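PDB 2F6K: metal-dependent hydrolase from Lactobacillus plantarum, which probably catalyses a metal-dependent decarboxylation, as aminocarboxymuconate-semialdehyde decarboxylase does, in an active site that holds a manganese ion. Local coordinates for residues H9-T13 with S14-A18; G25-G29 with W30-E34; Q111-Q115 with D116-G120; S265-Y269 with T270-G274. All blocks are in the same frame, centred on the assembly; numbering follows the deposited sequence.

Interaction 1 (H9-T13 with S14-A18); sequences HYLPT and SYVEA. With MN (manganese (II) ion), chain C.
Pro-12 and Tyr-15 meet at the start of helix 13-22, where the proline occupies the N-cap position and its ring lies against the first buried side chain of the helix. CD of Pro-12 is 3.8 Å from CB of Tyr-15; the two side chains cross at a slant, and CG of the tyrosine, anti to the backbone N (chi1 175°), carries the ring on toward Leu-11. The leucine reaches that ring at its edge, near the ring plane, where CG of Leu-11 is 4.3 Å from CD2 of Tyr-15. It also crosses Val-16 at about a right angle, with CB of Leu-11 3.9 Å from CG2 of Val-16. Within this packed side, the carbonyl of Pro-12 begins the helical bonding: its O accepts from N of Val-16 at 3.0 Å, with a weak second bond from N of Tyr-15. The hydroxyl of Tyr-15 is held by the carbonyl of Pro-59.

The other side of the turn is looser. Thr-13 and Glu-17 are exposed, and what joins them is the next rung, from N of Glu-17 to O of Thr-13 at 2.9 Å.

Upstream, NE2 of His-9 binds manganese at 2.3 Å, while its ND1 is fixed by the carbonyl of Ser-55. With His-7, it forms the His-X-His metal motif that ends the first barrel strand of the amidohydrolase superfamily.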
loop_
_atom_site.group_PDB
_atom_site.type_symbol
_atom_site.label_atom_id
_atom_site.label_comp_id
_atom_site.label_asym_id
_atom_site.label_seq_id
_atom_site.Cartn_x
_atom_site.Cartn_y
_atom_site.Cartn_z
ATOM N N HIS A 9 0.976 30.569 3.748
ATOM C CA HIS A 9 1.882 30.096 2.700
ATOM C C HIS A 9 2.168 30.973 1.476
ATOM O O HIS A 9 1.466 31.949 1.194
ATOM C CB HIS A 9 1.393 28.738 2.189
ATOM C CG HIS A 9 1.148 27.725 3.265
ATOM N ND1 HIS A 9 2.150 27.237 4.074
ATOM C CD2 HIS A 9 0.015 27.085 3.645
ATOM C CE1 HIS A 9 1.646 26.341 4.905
ATOM N NE2 HIS A 9 0.352 26.228 4.665
ATOM N N TYR A 10 3.213 30.583 0.747
ATOM C CA TYR A 10 3.619 31.265 -0.478
ATOM C C TYR A 10 3.969 30.187 -1.502
ATOM O O TYR A 10 4.266 29.055 -1.130
ATOM C CB TYR A 10 4.828 32.179 -0.228
ATOM C CG TYR A 10 6.113 31.477 0.175
ATOM C CD1 TYR A 10 7.244 31.532 -0.638
ATOM C CD2 TYR A 10 6.202 30.775 1.372
ATOM C CE1 TYR A 10 8.436 30.904 -0.269
ATOM C CE2 TYR A 10 7.390 30.144 1.748
ATOM C CZ TYR A 10 8.499 30.214 0.924
ATOM O OH TYR A 10 9.671 29.600 1.299
ATOM N N LEU A 11 3.917 30.527 -2.787
ATOM C CA LEU A 11 4.230 29.553 -3.829
ATOM C C LEU A 11 5.210 30.076 -4.874
ATOM O O LEU A 11 4.829 30.838 -5.757
ATOM C CB LEU A 11 2.948 29.086 -4.538
ATOM C CG LEU A 11 1.973 28.192 -3.758
ATOM C CD1 LEU A 11 1.195 29.010 -2.739
ATOM C CD2 LEU A 11 1.007 27.533 -4.718
ATOM N N PRO A 12 6.495 29.683 -4.771
ATOM C CA PRO A 12 7.520 30.116 -5.730
ATOM C C PRO A 12 7.104 29.648 -7.129
ATOM O O PRO A 12 6.458 28.606 -7.279
ATOM C CB PRO A 12 8.776 29.393 -5.241
ATOM C CG PRO A 12 8.572 29.325 -3.762
ATOM C CD PRO A 12 7.105 28.921 -3.665
ATOM N N THR A 13 7.469 30.402 -8.157
ATOM C CA THR A 13 7.081 30.009 -9.500
ATOM C C THR A 13 7.641 28.641 -9.874
ATOM O O THR A 13 6.955 27.847 -10.519
ATOM C CB THR A 13 7.515 31.060 -10.539
ATOM O OG1 THR A 13 8.884 31.408 -10.320
ATOM C CG2 THR A 13 6.658 32.308 -10.418
ATOM N N SER A 14 8.872 28.354 -9.457
ATOM C CA SER A 14 9.495 27.068 -9.760
ATOM C C SER A 14 8.737 25.937 -9.081
ATOM O O SER A 14 8.672 24.827 -9.599
ATOM C CB SER A 14 10.957 27.049 -9.296
ATOM O OG SER A 14 11.066 27.288 -7.901
ATOM N N TYR A 15 8.178 26.219 -7.910
ATOM C CA TYR A 15 7.412 25.222 -7.169
ATOM C C TYR A 15 6.106 24.928 -7.912
ATOM O O TYR A 15 5.696 23.772 -8.032
ATOM C CB TYR A 15 7.110 25.743 -5.763
ATOM C CG TYR A 15 6.222 24.842 -4.936
ATOM C CD1 TYR A 15 6.676 23.605 -4.484
ATOM C CD2 TYR A 15 4.932 25.234 -4.594
ATOM C CE1 TYR A 15 5.866 22.780 -3.709
ATOM C CE2 TYR A 15 4.114 24.421 -3.819
ATOM C CZ TYR A 15 4.586 23.195 -3.375
ATOM O OH TYR A 15 3.788 22.401 -2.574
ATOM N N VAL A 16 5.458 25.983 -8.404
ATOM C CA VAL A 16 4.210 25.851 -9.148
ATOM C C VAL A 16 4.447 25.041 -10.425
ATOM O O VAL A 16 3.648 24.172 -10.777
ATOM C CB VAL A 16 3.639 27.243 -9.532
ATOM C CG1 VAL A 16 2.482 27.096 -10.504
ATOM C CG2 VAL A 16 3.172 27.974 -8.281
ATOM N N GLU A 17 5.549 25.324 -11.117
ATOM C CA GLU A 17 5.857 24.601 -12.347
ATOM C C GLU A 17 6.169 23.145 -12.037
ATOM O O GLU A 17 5.876 22.255 -12.835
ATOM C CB GLU A 17 7.039 25.244 -13.075
ATOM C CG GLU A 17 6.887 26.746 -13.237
ATOM C CD GLU A 17 7.846 27.346 -14.252
ATOM O OE1 GLU A 17 9.009 26.886 -14.335
ATOM O OE2 GLU A 17 7.436 28.293 -14.960
ATOM N N ALA A 18 6.761 22.899 -10.874
ATOM C CA ALA A 18 7.086 21.537 -10.479
ATOM C C ALA A 18 5.793 20.763 -10.192
ATOM O O ALA A 18 5.698 19.564 -10.470
ATOM C CB ALA A 18 7.992 21.545 -9.241
HETATM MN MN MN C . -1.089 24.715 5.565
HETATM O O HOH W 1 -2.632 23.364 5.948
HETATM O O HOH W 2 -1.484 24.283 3.336
#

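Interaction 2 (G25-G29 with W30-E34)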
loop_
_atom_site.group_PDB
_atom_site.type_symbol
_atom_site.label_atom_id
_atom_site.label_comp_id
_atom_site.label_asym_id
_atom_site.label_seq_id
_atom_site.Cartn_x
_atom_site.Cartn_y
_atom_site.Cartn_z
ATOM N N GLY A 25 -3.516 16.277 -12.165
ATOM C CA GLY A 25 -4.704 16.779 -11.495
ATOM C C GLY A 25 -4.368 17.763 -10.384
ATOM O O GLY A 25 -3.315 18.404 -10.416
ATOM N N ASP A 26 -5.256 17.891 -9.402
ATOM C CA ASP A 26 -5.023 18.811 -8.292
ATOM C C ASP A 26 -4.249 18.124 -7.171
ATOM O O ASP A 26 -4.675 17.098 -6.654
ATOM C CB ASP A 26 -6.350 19.342 -7.732
ATOM C CG ASP A 26 -7.202 20.038 -8.784
ATOM O OD1 ASP A 26 -6.658 20.812 -9.601
ATOM O OD2 ASP A 26 -8.431 19.819 -8.779
ATOM N N PRO A 27 -3.095 18.688 -6.782
ATOM C CA PRO A 27 -2.285 18.095 -5.713
ATOM C C PRO A 27 -3.114 17.863 -4.447
ATOM O O PRO A 27 -3.876 18.737 -4.022
ATOM C CB PRO A 27 -1.176 19.126 -5.512
ATOM C CG PRO A 27 -1.025 19.721 -6.879
ATOM C CD PRO A 27 -2.457 19.908 -7.310
ATOM N N ASP A 28 -2.969 16.677 -3.860
ATOM C CA ASP A 28 -3.703 16.309 -2.648
ATOM C C ASP A 28 -5.215 16.383 -2.862
ATOM O O ASP A 28 -5.975 16.484 -1.901
ATOM C CB ASP A 28 -3.323 17.232 -1.482
ATOM C CG ASP A 28 -1.862 17.111 -1.078
ATOM O OD1 ASP A 28 -1.360 15.970 -0.960
ATOM O OD2 ASP A 28 -1.221 18.161 -0.861
ATOM N N GLY A 29 -5.648 16.334 -4.118
ATOM C CA GLY A 29 -7.067 16.419 -4.410
ATOM C C GLY A 29 -7.619 17.787 -4.046
ATOM O O GLY A 29 -8.823 17.955 -3.847
ATOM N N TRP A 30 -6.731 18.771 -3.963
ATOM C CA TRP A 30 -7.104 20.140 -3.614
ATOM C C TRP A 30 -6.419 21.027 -4.658
ATOM O O TRP A 30 -5.200 20.990 -4.800
ATOM C CB TRP A 30 -6.600 20.432 -2.193
ATOM C CG TRP A 30 -7.133 21.682 -1.542
ATOM C CD1 TRP A 30 -6.658 22.960 -1.692
ATOM C CD2 TRP A 30 -8.229 21.769 -0.618
ATOM N NE1 TRP A 30 -7.390 23.835 -0.914
ATOM C CE2 TRP A 30 -8.359 23.129 -0.247
ATOM C CE3 TRP A 30 -9.113 20.828 -0.066
ATOM C CZ2 TRP A 30 -9.339 23.570 0.650
ATOM C CZ3 TRP A 30 -10.089 21.268 0.827
ATOM C CH2 TRP A 30 -10.191 22.626 1.175
ATOM N N PRO A 31 -7.199 21.820 -5.417
ATOM C CA PRO A 31 -6.670 22.711 -6.461
ATOM C C PRO A 31 -5.646 23.750 -5.991
ATOM O O PRO A 31 -5.906 24.536 -5.073
ATOM C CB PRO A 31 -7.933 23.351 -7.043
ATOM C CG PRO A 31 -8.836 23.420 -5.867
ATOM C CD PRO A 31 -8.641 22.051 -5.228
ATOM N N THR A 32 -4.481 23.744 -6.634
ATOM C CA THR A 32 -3.411 24.670 -6.300
ATOM C C THR A 32 -3.902 26.106 -6.414
ATOM O O THR A 32 -4.419 26.514 -7.452
ATOM C CB THR A 32 -2.196 24.463 -7.226
ATOM O OG1 THR A 32 -1.666 23.152 -7.003
ATOM C CG2 THR A 32 -1.101 25.490 -6.932
ATOM N N PRO A 33 -3.747 26.891 -5.338
ATOM C CA PRO A 33 -4.180 28.292 -5.313
ATOM C C PRO A 33 -3.205 29.265 -5.972
ATOM O O PRO A 33 -1.999 29.009 -6.012
ATOM C CB PRO A 33 -4.342 28.563 -3.819
ATOM C CG PRO A 33 -3.231 27.764 -3.236
ATOM C CD PRO A 33 -3.305 26.455 -4.000
ATOM N N GLU A 34 -3.732 30.371 -6.497
ATOM C CA GLU A 34 -2.891 31.394 -7.116
ATOM C C GLU A 34 -2.337 32.256 -5.986
ATOM O O GLU A 34 -2.985 32.424 -4.952
ATOM C CB GLU A 34 -3.697 32.265 -8.079
ATOM C CG GLU A 34 -4.350 31.498 -9.204
ATOM C CD GLU A 34 -4.997 32.407 -10.229
ATOM O OE1 GLU A 34 -5.576 33.443 -9.827
ATOM O OE2 GLU A 34 -4.938 32.081 -11.433
HETATM O O HOH W 3 -4.520 22.340 -9.313
#
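OD1 of Asp-26, lying against Pro-31, takes a hydrogen bond of 2.6 Å from a water, and this water in turn accepts from N of Thr-32 at 3.0 Å. The carboxylate has CG beside its own backbone N (chi1 -57°), which brings it across the proline, with CG of Asp-26 3.8 Å from CB of Pro-31. On the buried side of the bend, CD of Pro-27 packs 3.4 Å from OG1 of Thr-32, the two side chains crossing at about a right angle.

The bend itself is backbone work. N of Gly-29 bonds to O of Asp-26 at 2.8 Å, and N of Trp-30 to O of Pro-27 at 2.9 Å. With Pro-27 and Asp-28 at its corners the first turn is type II; Asp-28 and Gly-29, both at positive phi, make the second type I'.

The indole of Trp-30 leads away from the bend to give its NE1 to the carbonyl of Tyr-269, and its side chain lies about 9 Å from the manganese. The arrangement is a pair of overlapping beta turns in the long loop between helices 13-22 and 37-46, near the metal site of the barrel.

Interaction 3 (Q111-Q115 with D116-G120); sequences QALDQ and DGALG
Gln-111 and Asp-116 are joined by a side-chain hydrogen bond at the end of helix 102-114. NE2 of Gln-111 donates to OD2 of Asp-116 at 2.9 Å, using the syn lone pair of the carboxylate, with the two flat groups turned 77° apart. With CG of Gln-111 anti to the backbone N, the amide runs out along the flank of the helix, where the carboxylate folds back to meet it. The other oxygen of Asp-116 forms a salt bridge with Lys-81. A leucine in place of Asp-116 would probably leave the Gln-111 amide free to turn and the lysine charge without this mate.

Backbone bonds close the helix. O of Gln-111 accepts from N of both Gln-115 and Asp-116, the latter at 3.1 Å, and O of Ala-112 accepts from N of Ala-118 at 3.1 Å. A water spans O of Leu-113 and N of Gly-117, whose positive phi reverses the chain.

Apolar contacts follow: CD2 of Leu-113 lies 3.9 Å from CB of Ala-118 and 3.6 Å from CA of Gly-120. This is the helix-to-strand turn of a beta-alpha-beta crossover in a TIM barrel, leading into strand 120-124.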
loop_
_atom_site.group_PDB
_atom_site.type_symbol
_atom_site.label_atom_id
_atom_site.label_comp_id
_atom_site.label_asym_id
_atom_site.label_seq_id
_atom_site.Cartn_x
_atom_site.Cartn_y
_atom_site.Cartn_z
ATOM N N GLN A 111 22.932 26.938 6.955
ATOM C CA GLN A 111 22.884 28.108 6.102
ATOM C C GLN A 111 21.646 28.978 6.338
ATOM O O GLN A 111 21.754 30.187 6.527
ATOM C CB GLN A 111 22.933 27.650 4.651
ATOM C CG GLN A 111 23.019 28.759 3.645
ATOM C CD GLN A 111 22.749 28.258 2.244
ATOM O OE1 GLN A 111 23.224 27.182 1.852
ATOM N NE2 GLN A 111 21.992 29.036 1.474
ATOM N N ALA A 112 20.474 28.349 6.334
ATOM C CA ALA A 112 19.200 29.047 6.520
ATOM C C ALA A 112 19.135 29.831 7.824
ATOM O O ALA A 112 18.756 31.008 7.841
ATOM C CB ALA A 112 18.043 28.043 6.472
ATOM N N LEU A 113 19.500 29.168 8.917
ATOM C CA LEU A 113 19.465 29.787 10.233
ATOM C C LEU A 113 20.652 30.692 10.552
ATOM O O LEU A 113 20.468 31.771 11.111
ATOM C CB LEU A 113 19.326 28.707 11.312
ATOM C CG LEU A 113 18.070 27.835 11.168
ATOM C CD1 LEU A 113 17.956 26.878 12.344
ATOM C CD2 LEU A 113 16.832 28.721 11.100
ATOM N N ASP A 114 21.862 30.282 10.183
ATOM C CA ASP A 114 23.042 31.082 10.494
ATOM C C ASP A 114 23.306 32.304 9.620
ATOM O O ASP A 114 24.040 33.203 10.035
ATOM C CB ASP A 114 24.299 30.212 10.483
ATOM C CG ASP A 114 24.252 29.093 11.500
ATOM O OD1 ASP A 114 23.442 29.178 12.451
ATOM O OD2 ASP A 114 25.048 28.135 11.347
ATOM N N GLN A 115 22.739 32.358 8.418
ATOM C CA GLN A 115 23.011 33.512 7.567
ATOM C C GLN A 115 21.913 34.005 6.628
ATOM O O GLN A 115 21.976 35.137 6.149
ATOM C CB GLN A 115 24.305 33.265 6.775
ATOM C CG GLN A 115 24.463 31.847 6.267
ATOM C CD GLN A 115 25.923 31.455 6.074
ATOM O OE1 GLN A 115 26.766 31.726 6.929
ATOM N NE2 GLN A 115 26.221 30.800 4.955
ATOM N N ASP A 116 20.899 33.189 6.369
ATOM C CA ASP A 116 19.850 33.625 5.462
ATOM C C ASP A 116 18.624 34.242 6.127
ATOM O O ASP A 116 17.638 34.552 5.464
ATOM C CB ASP A 116 19.457 32.471 4.546
ATOM C CG ASP A 116 20.598 32.059 3.635
ATOM O OD1 ASP A 116 21.302 32.971 3.146
ATOM O OD2 ASP A 116 20.791 30.841 3.406
ATOM N N GLY A 117 18.697 34.431 7.438
ATOM C CA GLY A 117 17.599 35.047 8.154
ATOM C C GLY A 117 16.306 34.270 8.332
ATOM O O GLY A 117 15.248 34.877 8.500
ATOM N N ALA A 118 16.365 32.945 8.301
ATOM C CA ALA A 118 15.155 32.160 8.497
ATOM C C ALA A 118 14.800 32.197 9.984
ATOM O O ALA A 118 15.688 32.195 10.831
ATOM C CB ALA A 118 15.381 30.722 8.038
ATOM N N LEU A 119 13.510 32.243 10.303
ATOM C CA LEU A 119 13.074 32.278 11.697
ATOM C C LEU A 119 13.036 30.860 12.237
ATOM O O LEU A 119 12.802 30.640 13.426
ATOM C CB LEU A 119 11.675 32.912 11.812
ATOM C CG LEU A 119 11.569 34.358 11.300
ATOM C CD1 LEU A 119 10.140 34.854 11.375
ATOM C CD2 LEU A 119 12.489 35.254 12.126
ATOM N N GLY A 120 13.266 29.905 11.343
ATOM C CA GLY A 120 13.243 28.500 11.709
ATOM C C GLY A 120 12.993 27.658 10.468
ATOM O O GLY A 120 13.219 28.118 9.356
HETATM O O HOH W 4 20.882 34.374 9.820
#

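Interaction 4 (S265-Y269 with T270-G274); sequences SDIPY and TPLDG. With MN (manganese (II) ion), chain C.
A cis peptide bond joins Ile-267 to Pro-268, and both residues turn an apolar surface to Leu-272. The methyl CD1 of Leu-272 sits 4.1 Å from CB of Ile-267 and 4.2 Å from CB of Pro-268, so one branch of the leucine covers the two residues flanking the cis bond. CG1 of Ile-267 lies between its backbone N and carbonyl carbon (chi1 60°), which leaves CG2 as the branch that meets the same methyl.

The bend round the cis proline is closed by one bond across the contact, from N of Thr-270 to O of Asp-266 at 3.1 Å. Thr-270 then lays OG1 over the aspartate, 3.6 Å from CB of Asp-266, the two side chains crossing at about a right angle.

Asp-266, itself at positive phi, is the metal ligand of the segment. Its OD1 binds manganese at 2.4 Å, alongside His-7, His-9 and His-154. Its OD2 takes a hydrogen bond of 2.6 Å from a water that is also a ligand of the ion, so the two carboxylate oxygens share the work of holding metal and solvent. N of Ile-267 makes a weak bond to OG of Ser-265, whose stronger partner is Asp-5.

Segment 265-269 follows the last barrel strand, 261-262, its Asp-266 and Ile-267 bonding through their backbones to His-7 and His-9 of strand 3-9, while Pro-271 occupies the N-cap position of helix 272-284 and Leu-272 packs against Leu-39 and Phe-43 of helix 37-46.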
loop_
_atom_site.group_PDB
_atom_site.type_symbol
_atom_site.label_atom_id
_atom_site.label_comp_id
_atom_site.label_asym_id
_atom_site.label_seq_id
_atom_site.Cartn_x
_atom_site.Cartn_y
_atom_site.Cartn_z
ATOM N N SER A 265 -3.725 31.172 9.782
ATOM C CA SER A 265 -4.840 31.386 8.857
ATOM C C SER A 265 -4.908 30.340 7.742
ATOM O O SER A 265 -5.989 30.003 7.258
ATOM C CB SER A 265 -4.764 32.784 8.239
ATOM O OG SER A 265 -3.715 32.859 7.300
ATOM N N ASP A 266 -3.743 29.843 7.346
ATOM C CA ASP A 266 -3.605 28.830 6.304
ATOM C C ASP A 266 -3.937 29.312 4.900
ATOM O O ASP A 266 -4.333 28.511 4.056
ATOM C CB ASP A 266 -4.461 27.600 6.617
ATOM C CG ASP A 266 -3.829 26.311 6.123
ATOM O OD1 ASP A 266 -2.810 26.376 5.401
ATOM O OD2 ASP A 266 -4.348 25.232 6.462
ATOM N N ILE A 267 -3.792 30.612 4.646
ATOM C CA ILE A 267 -4.052 31.146 3.313
ATOM C C ILE A 267 -2.795 30.831 2.505
ATOM O O ILE A 267 -1.711 30.712 3.073
ATOM C CB ILE A 267 -4.242 32.680 3.318
ATOM C CG1 ILE A 267 -2.974 33.356 3.854
ATOM C CG2 ILE A 267 -5.453 33.063 4.143
ATOM C CD1 ILE A 267 -2.929 34.860 3.635
ATOM N N PRO A 268 -2.914 30.722 1.170
ATOM C CA PRO A 268 -4.158 30.879 0.419
ATOM C C PRO A 268 -4.853 29.554 0.113
ATOM O O PRO A 268 -5.807 29.515 -0.666
ATOM C CB PRO A 268 -3.690 31.596 -0.839
ATOM C CG PRO A 268 -2.399 30.907 -1.114
ATOM C CD PRO A 268 -1.753 30.794 0.263
ATOM N N TYR A 269 -4.387 28.470 0.724
ATOM C CA TYR A 269 -4.996 27.169 0.481
ATOM C C TYR A 269 -6.421 27.169 0.998
ATOM O O TYR A 269 -7.311 26.585 0.380
ATOM C CB TYR A 269 -4.148 26.065 1.103
ATOM C CG TYR A 269 -2.855 25.889 0.342
ATOM C CD1 TYR A 269 -2.724 24.903 -0.640
ATOM C CD2 TYR A 269 -1.778 26.764 0.551
ATOM C CE1 TYR A 269 -1.550 24.793 -1.399
ATOM C CE2 TYR A 269 -0.609 26.663 -0.196
ATOM C CZ TYR A 269 -0.502 25.681 -1.167
ATOM O OH TYR A 269 0.650 25.604 -1.905
ATOM N N THR A 270 -6.636 27.814 2.138
ATOM C CA THR A 270 -7.983 27.958 2.663
ATOM C C THR A 270 -8.389 29.280 2.004
ATOM O O THR A 270 -7.652 30.267 2.096
ATOM C CB THR A 270 -8.003 28.147 4.194
ATOM O OG1 THR A 270 -7.570 26.942 4.838
ATOM C CG2 THR A 270 -9.416 28.508 4.668
ATOM N N PRO A 271 -9.539 29.310 1.304
ATOM C CA PRO A 271 -9.996 30.538 0.641
ATOM C C PRO A 271 -9.906 31.727 1.589
ATOM O O PRO A 271 -10.245 31.617 2.768
ATOM C CB PRO A 271 -11.442 30.217 0.274
ATOM C CG PRO A 271 -11.410 28.754 0.026
ATOM C CD PRO A 271 -10.533 28.232 1.156
ATOM N N LEU A 272 -9.458 32.866 1.079
ATOM C CA LEU A 272 -9.336 34.045 1.916
ATOM C C LEU A 272 -10.596 34.402 2.717
ATOM O O LEU A 272 -10.497 34.768 3.890
ATOM C CB LEU A 272 -8.885 35.233 1.069
ATOM C CG LEU A 272 -7.361 35.423 0.993
ATOM C CD1 LEU A 272 -6.698 34.183 0.390
ATOM C CD2 LEU A 272 -7.043 36.683 0.173
ATOM N N ASP A 273 -11.771 34.299 2.103
ATOM C CA ASP A 273 -13.001 34.610 2.822
ATOM C C ASP A 273 -13.249 33.611 3.943
ATOM O O ASP A 273 -13.744 33.970 5.008
ATOM C CB ASP A 273 -14.202 34.613 1.875
ATOM C CG ASP A 273 -14.229 35.832 0.981
ATOM O OD1 ASP A 273 -14.255 36.966 1.519
ATOM O OD2 ASP A 273 -14.223 35.661 -0.260
ATOM N N GLY A 274 -12.908 32.352 3.704
ATOM C CA GLY A 274 -13.111 31.341 4.721
ATOM C C GLY A 274 -12.135 31.533 5.872
ATOM O O GLY A 274 -12.452 31.261 7.029
HETATM MN MN MN C . -1.089 24.715 5.565
HETATM O O HOH W 1 -2.632 23.364 5.948
HETATM O O HOH W 2 -1.484 24.283 3.336
#

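Overall arrangement
Interactions 1, 3 and 4 are partly buried, whereas interaction 2 is a surface contact. Interactions 1 and 4 belong to the metal centre: both contribute a ligand to the same manganese ion, share its two waters, and are tied by a probable backbone hydrogen bond from N of His-9 to O of Ile-267. Each passes from a barrel strand to a helix with proline at its N-cap position. Interaction 2, built of turns and bridging solvent, touches both, with Leu-11 packing on Thr-32 and Pro-33 on Tyr-269. Interaction 3 stands apart, its nearest atoms about 9 Å from interaction 1. There the passage runs from helix to strand, and an amide-carboxylate bond and helix-closing backbone bonds take the place of metal ligation.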